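Local coordinates for protein yersinopine synthase (PDB 6C4M) that catalyses the NADPH-dependent reductive condensation of pyruvate with a histidine-derived amino acid intermediate, the last step in making the metallophore yersinopine, at residues Asp115-Val120 with Val135-Ser140; Ser144-Gln149 with Glu467-Ser472. All blocks are in the same frame, centred on the assembly; numbering follows the deposited sequence.

How the interactions relate
The two contacts follow one another along the chain: interaction 1 closes at Ser140 and interaction 2 opens at Ser144, their centres about 14 Å apart. Strand 134-137 and helix 144-154, which are consecutive, carry them from the parallel strands of the nucleotide-binding part out to the C-terminal helix 459-471. They also touch directly, with Met147 against Tyr118 and both Ser144 and Val148 against Leu137. Interaction 1 lies at the NADP, whereas interaction 2 is packing away from the annotated sites. Helix 144-154, a partner in interaction 2, also borders interaction 1 through helix 117-121 and strand 134-137.

Interaction 1. Residues Asp115-Val120 with Val135-Ser140; sequences DHYYAV and VILLSS. With NAP (NADP nicotinamide-adenine-dinucleotide phosphate), chain B.
The phenol of Tyr117 reaches across to Leu137, Ser139 and Ser140, where helix 117-121 packs on the end of strand 134-137. Together with the parallel strand 107-110 they form a beta-alpha-beta unit of the Rossmann-type NADP-binding fold, in which His116, at the N-cap of the helix, and Ser139 line the cofactor pocket.

The tight part is apolar. Leu137 CD2 sits over one face of the Tyr117 ring, offset toward its rim, in a CH-pi contact 4.3 Å from the centroid and 23° off the normal. Leu137 CB, 3.9 Å from Tyr117 CE2, meets the same corner of the ring near the hydroxyl. The tyrosine owes this position to a chi1 of -71°, with CG anti to its carbonyl carbon, which sends the ring toward the strand. Leu110 touches both residues and Ser144 closes in from helix 144-154. Ser140 OG lies at the ring edge near its plane, but its main polar partner is the hydroxyl of Ser164.

Toward the cofactor the packing gives way to water and ligand, and direct contact thins to the Tyr117 hydroxyl beside the Ser139 backbone, with Tyr117 OH 3.3 Å from Ser139 O. At the helix start, the partly exposed His116 ring has the adenine over one face, and His116 ND1 lies 3.5 Å from N1A of NADP. At the strand end, Ser139 CB approaches O3D of the nicotinamide ribose to 3.3 Å. A water beside the Tyr117 hydroxyl lies at the ring edge, in its plane. It accepts a hydrogen bond from Tyr117 OH at 2.6 Å and a second from Ser139 N at 2.9 Å, joining helix and loop through one oxygen. The same water oxygen makes a weak contact of 3.3 Å with O3D of the nicotinamide ribose.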
loop_
_atom_site.group_PDB
_atom_site.type_symbol
_atom_site.label_atom_id
_atom_site.label_comp_id
_atom_site.label_asym_id
_atom_site.label_seq_id
_atom_site.Cartn_x
_atom_site.Cartn_y
_atom_site.Cartn_z
ATOM N N ASP A 115 30.640 -3.297 9.854
ATOM C CA ASP A 115 31.023 -2.319 10.870
ATOM C C ASP A 115 31.989 -2.904 11.902
ATOM O O ASP A 115 32.364 -2.211 12.869
ATOM C CB ASP A 115 29.759 -1.739 11.559
ATOM C CG ASP A 115 28.960 -2.793 12.307
ATOM O OD1 ASP A 115 28.863 -3.938 11.804
ATOM O OD2 ASP A 115 28.411 -2.474 13.397
ATOM N N HIS A 116 32.383 -4.166 11.724
ATOM C CA HIS A 116 33.344 -4.845 12.583
ATOM C C HIS A 116 34.619 -5.243 11.840
ATOM O O HIS A 116 35.489 -5.889 12.435
ATOM C CB HIS A 116 32.699 -6.081 13.220
ATOM C CG HIS A 116 31.728 -5.741 14.306
ATOM N ND1 HIS A 116 32.103 -5.667 15.632
ATOM C CD2 HIS A 116 30.411 -5.405 14.264
ATOM C CE1 HIS A 116 31.058 -5.308 16.362
ATOM N NE2 HIS A 116 30.019 -5.149 15.556
ATOM N N TYR A 117 34.771 -4.837 10.579
ATOM C CA TYR A 117 36.023 -5.108 9.864
ATOM C C TYR A 117 37.195 -4.490 10.604
ATOM O O TYR A 117 38.233 -5.121 10.764
ATOM C CB TYR A 117 35.982 -4.529 8.466
ATOM C CG TYR A 117 35.051 -5.223 7.482
ATOM C CD1 TYR A 117 34.444 -6.440 7.784
ATOM C CD2 TYR A 117 34.798 -4.660 6.246
ATOM C CE1 TYR A 117 33.616 -7.065 6.886
ATOM C CE2 TYR A 117 33.979 -5.275 5.353
ATOM C CZ TYR A 117 33.396 -6.495 5.666
ATOM O OH TYR A 117 32.565 -7.138 4.760
ATOM N N TYR A 118 37.049 -3.236 11.037
ATOM C CA TYR A 118 38.176 -2.536 11.642
ATOM C C TYR A 118 38.641 -3.263 12.889
ATOM O O TYR A 118 39.837 -3.571 13.037
ATOM C CB TYR A 118 37.797 -1.103 11.982
ATOM C CG TYR A 118 38.846 -0.324 12.749
ATOM C CD1 TYR A 118 40.005 0.119 12.113
ATOM C CD2 TYR A 118 38.690 -0.033 14.110
ATOM C CE1 TYR A 118 40.979 0.835 12.806
ATOM C CE2 TYR A 118 39.665 0.689 14.808
ATOM C CZ TYR A 118 40.803 1.112 14.145
ATOM O OH TYR A 118 41.776 1.836 14.800
ATOM N N ALA A 119 37.692 -3.565 13.782
ATOM C CA ALA A 119 38.020 -4.195 15.056
ATOM C C ALA A 119 38.676 -5.552 14.822
ATOM O O ALA A 119 39.615 -5.929 15.531
ATOM C CB ALA A 119 36.743 -4.319 15.911
ATOM N N VAL A 120 38.233 -6.268 13.788
ATOM C CA VAL A 120 38.807 -7.569 13.452
ATOM C C VAL A 120 40.201 -7.399 12.871
ATOM O O VAL A 120 41.175 -7.979 13.364
ATOM C CB VAL A 120 37.882 -8.332 12.480
ATOM C CG1 VAL A 120 38.597 -9.587 11.898
ATOM C CG2 VAL A 120 36.595 -8.744 13.173
ATOM N N VAL A 135 42.291 -10.634 0.632
ATOM C CA VAL A 135 41.323 -10.380 1.676
ATOM C C VAL A 135 40.008 -10.020 1.002
ATOM O O VAL A 135 39.944 -9.040 0.253
ATOM C CB VAL A 135 41.782 -9.246 2.597
ATOM C CG1 VAL A 135 40.675 -8.878 3.542
ATOM C CG2 VAL A 135 43.046 -9.676 3.359
ATOM N N ILE A 136 38.975 -10.814 1.253
ATOM C CA ILE A 136 37.677 -10.646 0.608
ATOM C C ILE A 136 36.682 -10.135 1.637
ATOM O O ILE A 136 36.574 -10.692 2.732
ATOM C CB ILE A 136 37.197 -11.964 -0.025
ATOM C CG1 ILE A 136 38.242 -12.469 -1.049
ATOM C CG2 ILE A 136 35.854 -11.778 -0.715
ATOM C CD1 ILE A 136 37.987 -13.862 -1.558
ATOM N N LEU A 137 35.922 -9.101 1.257
ATOM C CA LEU A 137 34.906 -8.479 2.110
ATOM C C LEU A 137 33.549 -9.028 1.640
ATOM O O LEU A 137 33.021 -8.647 0.585
ATOM C CB LEU A 137 35.039 -6.960 2.033
ATOM C CG LEU A 137 36.460 -6.423 2.330
ATOM C CD1 LEU A 137 36.457 -4.922 2.384
ATOM C CD2 LEU A 137 37.095 -6.987 3.589
ATOM N N LEU A 138 33.019 -9.985 2.410
ATOM C CA LEU A 138 31.900 -10.783 1.939
ATOM C C LEU A 138 30.649 -9.932 1.745
ATOM O O LEU A 138 29.892 -10.153 0.792
ATOM C CB LEU A 138 31.633 -11.935 2.911
ATOM C CG LEU A 138 30.511 -12.916 2.491
ATOM C CD1 LEU A 138 30.889 -13.706 1.256
ATOM C CD2 LEU A 138 30.199 -13.889 3.617
ATOM N N SER A 139 30.402 -8.961 2.638
ATOM C CA SER A 139 29.240 -8.068 2.519
ATOM C C SER A 139 29.683 -6.670 2.929
ATOM O O SER A 139 29.488 -6.237 4.068
ATOM C CB SER A 139 28.058 -8.534 3.352
ATOM O OG SER A 139 26.912 -7.773 2.985
ATOM N N SER A 140 30.231 -5.945 1.974
ATOM C CA SER A 140 30.937 -4.711 2.237
ATOM C C SER A 140 29.985 -3.549 2.527
ATOM O O SER A 140 28.767 -3.626 2.338
ATOM C CB SER A 140 31.801 -4.375 1.033
ATOM O OG SER A 140 33.023 -3.830 1.441
HETATM P PA NAP B . 26.050 -12.502 11.313
HETATM O O1A NAP B . 26.194 -11.309 10.452
HETATM O O2A NAP B . 24.811 -12.406 12.241
HETATM O O5B NAP B . 27.428 -12.644 12.198
HETATM C C5B NAP B . 28.567 -13.138 11.458
HETATM C C4B NAP B . 29.743 -13.261 12.447
HETATM O O4B NAP B . 29.980 -11.838 13.031
HETATM C C3B NAP B . 29.462 -14.031 13.436
HETATM O O3B NAP B . 30.644 -14.780 13.863
HETATM C C2B NAP B . 29.028 -13.028 14.665
HETATM O O2B NAP B . 29.297 -13.670 15.959
HETATM C C1B NAP B . 29.767 -11.984 14.542
HETATM N N9A NAP B . 28.940 -10.831 14.900
HETATM C C8A NAP B . 27.702 -10.411 14.593
HETATM N N7A NAP B . 27.534 -9.275 15.285
HETATM C C5A NAP B . 28.675 -9.026 16.002
HETATM C C6A NAP B . 28.944 -7.970 16.835
HETATM N N6A NAP B . 28.205 -6.791 17.290
HETATM N N1A NAP B . 30.138 -7.905 17.451
HETATM C C2A NAP B . 31.083 -8.882 17.235
HETATM N N3A NAP B . 30.809 -9.929 16.405
HETATM C C4A NAP B . 29.580 -9.990 15.778
HETATM O O3 NAP B . 25.876 -13.819 10.323
HETATM P PN NAP B . 25.673 -13.914 8.721
HETATM O O1N NAP B . 26.389 -15.133 8.336
HETATM O O2N NAP B . 24.143 -14.011 8.508
HETATM O O5D NAP B . 26.193 -12.590 7.848
HETATM C C5D NAP B . 27.504 -12.574 7.225
HETATM C C4D NAP B . 27.622 -11.221 6.493
HETATM O O4D NAP B . 26.514 -11.132 5.347
HETATM C C3D NAP B . 27.407 -10.170 7.257
HETATM O O3D NAP B . 28.191 -9.041 6.632
HETATM C C2D NAP B . 25.928 -9.799 7.103
HETATM O O2D NAP B . 25.805 -8.461 7.227
HETATM C C1D NAP B . 25.674 -10.174 5.630
HETATM N N1N NAP B . 24.301 -10.653 5.333
HETATM C C2N NAP B . 23.949 -11.951 5.457
HETATM C C3N NAP B . 22.632 -12.341 5.124
HETATM C C7N NAP B . 22.185 -13.813 5.257
HETATM O O7N NAP B . 21.332 -14.253 4.595
HETATM N N7N NAP B . 22.865 -14.622 6.234
HETATM C C4N NAP B . 21.721 -11.418 4.693
HETATM C C5N NAP B . 22.077 -10.129 4.578
HETATM C C6N NAP B . 23.382 -9.736 4.892
HETATM P P2B NAP B . 28.140 -14.710 16.642
HETATM O O1X NAP B . 27.107 -13.837 17.322
HETATM O O2X NAP B . 27.485 -15.524 15.577
HETATM O O3X NAP B . 28.818 -15.565 17.688
HETATM O O HOH W 1 31.278 -9.279 5.429
#

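Interaction 2. Residues Ser144-Gln149 with Glu467-Ser472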
loop_
_atom_site.group_PDB
_atom_site.type_symbol
_atom_site.label_atom_id
_atom_site.label_comp_id
_atom_site.label_asym_id
_atom_site.label_seq_id
_atom_site.Cartn_x
_atom_site.Cartn_y
_atom_site.Cartn_z
ATOM N N SER A 144 34.590 0.512 2.940
ATOM C CA SER A 144 35.226 -0.644 3.548
ATOM C C SER A 144 36.569 -0.937 2.887
ATOM O O SER A 144 37.570 -1.172 3.569
ATOM C CB SER A 144 34.304 -1.852 3.448
ATOM O OG SER A 144 33.160 -1.652 4.245
ATOM N N GLY A 145 36.604 -0.920 1.556
ATOM C CA GLY A 145 37.801 -1.333 0.853
ATOM C C GLY A 145 38.945 -0.359 1.063
ATOM O O GLY A 145 40.074 -0.769 1.278
ATOM N N LEU A 146 38.667 0.939 0.966
ATOM C CA LEU A 146 39.684 1.933 1.247
ATOM C C LEU A 146 40.245 1.751 2.653
ATOM O O LEU A 146 41.451 1.870 2.866
ATOM C CB LEU A 146 39.094 3.332 1.106
ATOM C CG LEU A 146 38.877 3.841 -0.295
ATOM C CD1 LEU A 146 37.943 5.058 -0.302
ATOM C CD2 LEU A 146 40.203 4.177 -0.946
ATOM N N MET A 147 39.368 1.499 3.631
ATOM C CA MET A 147 39.807 1.315 5.007
ATOM C C MET A 147 40.733 0.109 5.124
ATOM O O MET A 147 41.815 0.188 5.718
ATOM C CB MET A 147 38.590 1.137 5.905
ATOM C CG MET A 147 38.808 1.500 7.366
ATOM S SD MET A 147 37.800 0.440 8.433
ATOM C CE MET A 147 38.968 -0.964 8.217
ATOM N N VAL A 148 40.301 -1.026 4.584
ATOM C CA VAL A 148 41.125 -2.234 4.624
ATOM C C VAL A 148 42.453 -2.024 3.900
ATOM O O VAL A 148 43.501 -2.498 4.365
ATOM C CB VAL A 148 40.334 -3.414 4.046
ATOM C CG1 VAL A 148 41.205 -4.654 3.860
ATOM C CG2 VAL A 148 39.163 -3.665 4.968
ATOM N N GLN A 149 42.443 -1.348 2.745
ATOM C CA GLN A 149 43.708 -1.072 2.059
ATOM C C GLN A 149 44.674 -0.360 2.983
ATOM O O GLN A 149 45.883 -0.658 3.023
ATOM C CB GLN A 149 43.503 -0.181 0.839
ATOM C CG GLN A 149 42.982 -0.816 -0.402
ATOM C CD GLN A 149 42.946 0.212 -1.508
ATOM O OE1 GLN A 149 41.883 0.664 -1.881
ATOM N NE2 GLN A 149 44.114 0.641 -1.977
ATOM N N GLU A 467 39.489 8.466 4.825
ATOM C CA GLU A 467 39.865 9.743 4.218
ATOM C C GLU A 467 41.343 9.747 3.837
ATOM O O GLU A 467 41.711 10.229 2.758
ATOM C CB GLU A 467 39.587 10.908 5.179
ATOM C CG GLU A 467 40.074 12.254 4.604
ATOM C CD GLU A 467 39.974 13.403 5.585
ATOM O OE1 GLU A 467 39.646 13.159 6.765
ATOM O OE2 GLU A 467 40.242 14.552 5.168
ATOM N N GLN A 468 42.198 9.243 4.734
ATOM C CA GLN A 468 43.640 9.194 4.483
ATOM C C GLN A 468 43.935 8.352 3.253
ATOM O O GLN A 468 44.689 8.765 2.367
ATOM C CB GLN A 468 44.370 8.643 5.719
ATOM C CG GLN A 468 45.894 8.742 5.665
ATOM C CD GLN A 468 46.606 7.753 6.619
ATOM O OE1 GLN A 468 45.996 7.202 7.540
ATOM N NE2 GLN A 468 47.888 7.524 6.383
ATOM N N GLN A 469 43.328 7.170 3.168
ATOM C CA GLN A 469 43.594 6.308 2.022
ATOM C C GLN A 469 43.141 6.960 0.723
ATOM O O GLN A 469 43.867 6.930 -0.275
ATOM C CB GLN A 469 42.916 4.958 2.211
ATOM C CG GLN A 469 43.240 3.969 1.101
ATOM C CD GLN A 469 44.715 3.641 1.054
ATOM O OE1 GLN A 469 45.397 3.639 2.096
ATOM N NE2 GLN A 469 45.227 3.386 -0.151
ATOM N N TRP A 470 41.933 7.539 0.713
ATOM C CA TRP A 470 41.378 8.135 -0.497
ATOM C C TRP A 470 42.223 9.310 -0.985
ATOM O O TRP A 470 42.462 9.456 -2.187
ATOM C CB TRP A 470 39.938 8.586 -0.237
ATOM C CG TRP A 470 39.328 9.265 -1.400
ATOM C CD1 TRP A 470 38.737 8.674 -2.464
ATOM C CD2 TRP A 470 39.250 10.674 -1.628
ATOM N NE1 TRP A 470 38.304 9.616 -3.345
ATOM C CE2 TRP A 470 38.608 10.855 -2.861
ATOM C CE3 TRP A 470 39.662 11.801 -0.905
ATOM C CZ2 TRP A 470 38.336 12.116 -3.389
ATOM C CZ3 TRP A 470 39.415 13.054 -1.437
ATOM C CH2 TRP A 470 38.756 13.201 -2.671
ATOM N N ARG A 471 42.649 10.183 -0.068
ATOM C CA ARG A 471 43.466 11.335 -0.454
ATOM C C ARG A 471 44.822 10.914 -1.009
ATOM O O ARG A 471 45.421 11.646 -1.801
ATOM C CB ARG A 471 43.672 12.265 0.741
ATOM C CG ARG A 471 42.410 13.007 1.172
ATOM C CD ARG A 471 42.797 14.174 2.074
ATOM N NE ARG A 471 41.655 14.753 2.782
ATOM C CZ ARG A 471 40.908 15.757 2.332
ATOM N NH1 ARG A 471 41.157 16.332 1.162
ATOM N NH2 ARG A 471 39.899 16.190 3.066
ATOM N N SER A 472 45.320 9.756 -0.604
ATOM C CA SER A 472 46.618 9.279 -1.067
ATOM C C SER A 472 46.598 8.807 -2.511
ATOM O O SER A 472 47.647 8.375 -3.004
ATOM C CB SER A 472 47.090 8.135 -0.174
ATOM O OG SER A 472 46.399 6.931 -0.471
#
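Leu146 and Gln469 cross obliquely, with the leucine CD2 methyl 3.7 Å from Gln469 CG. Gln469 makes the largest single contribution: its CG is anti to the backbone N (chi1 -176°), and the chain then bends at chi2, so that CB and CG lie against Leu146 O while the amide turns toward Gln149. Gln469 CG rests 3.3 Å from Leu146 O, a van der Waals approach to the backbone of the other helix. Leu146 also runs beside Trp470, both pointing the same way, and its other methyl, CD1, meets Trp470 CB at 4.1 Å. The indole itself leads away and uses NE1 to bond to Leu314 O.

These are two helices packed almost at right angles, 144-154 and the C-terminal 459-471, with local axes 8.5 Å apart and crossing at 88°. Ile465 and Ile466 extend the packing along helix 459-471 onto Met147.

Toward Gln149, that side chain stands at about a right angle to Gln469, their amide planes 52° apart. The two NE2 atoms approach to 3.5 Å; both are donors, so no hydrogen bond joins them. Gln469 OE1 turns instead to Asn150 ND2, in a weak hydrogen bond. Behind the interface, one turn apart along the helix, Arg471 NE and NH2 both donate to Glu467 OE2 in a salt bridge, Arg471 NH2 at 2.7 Å from it.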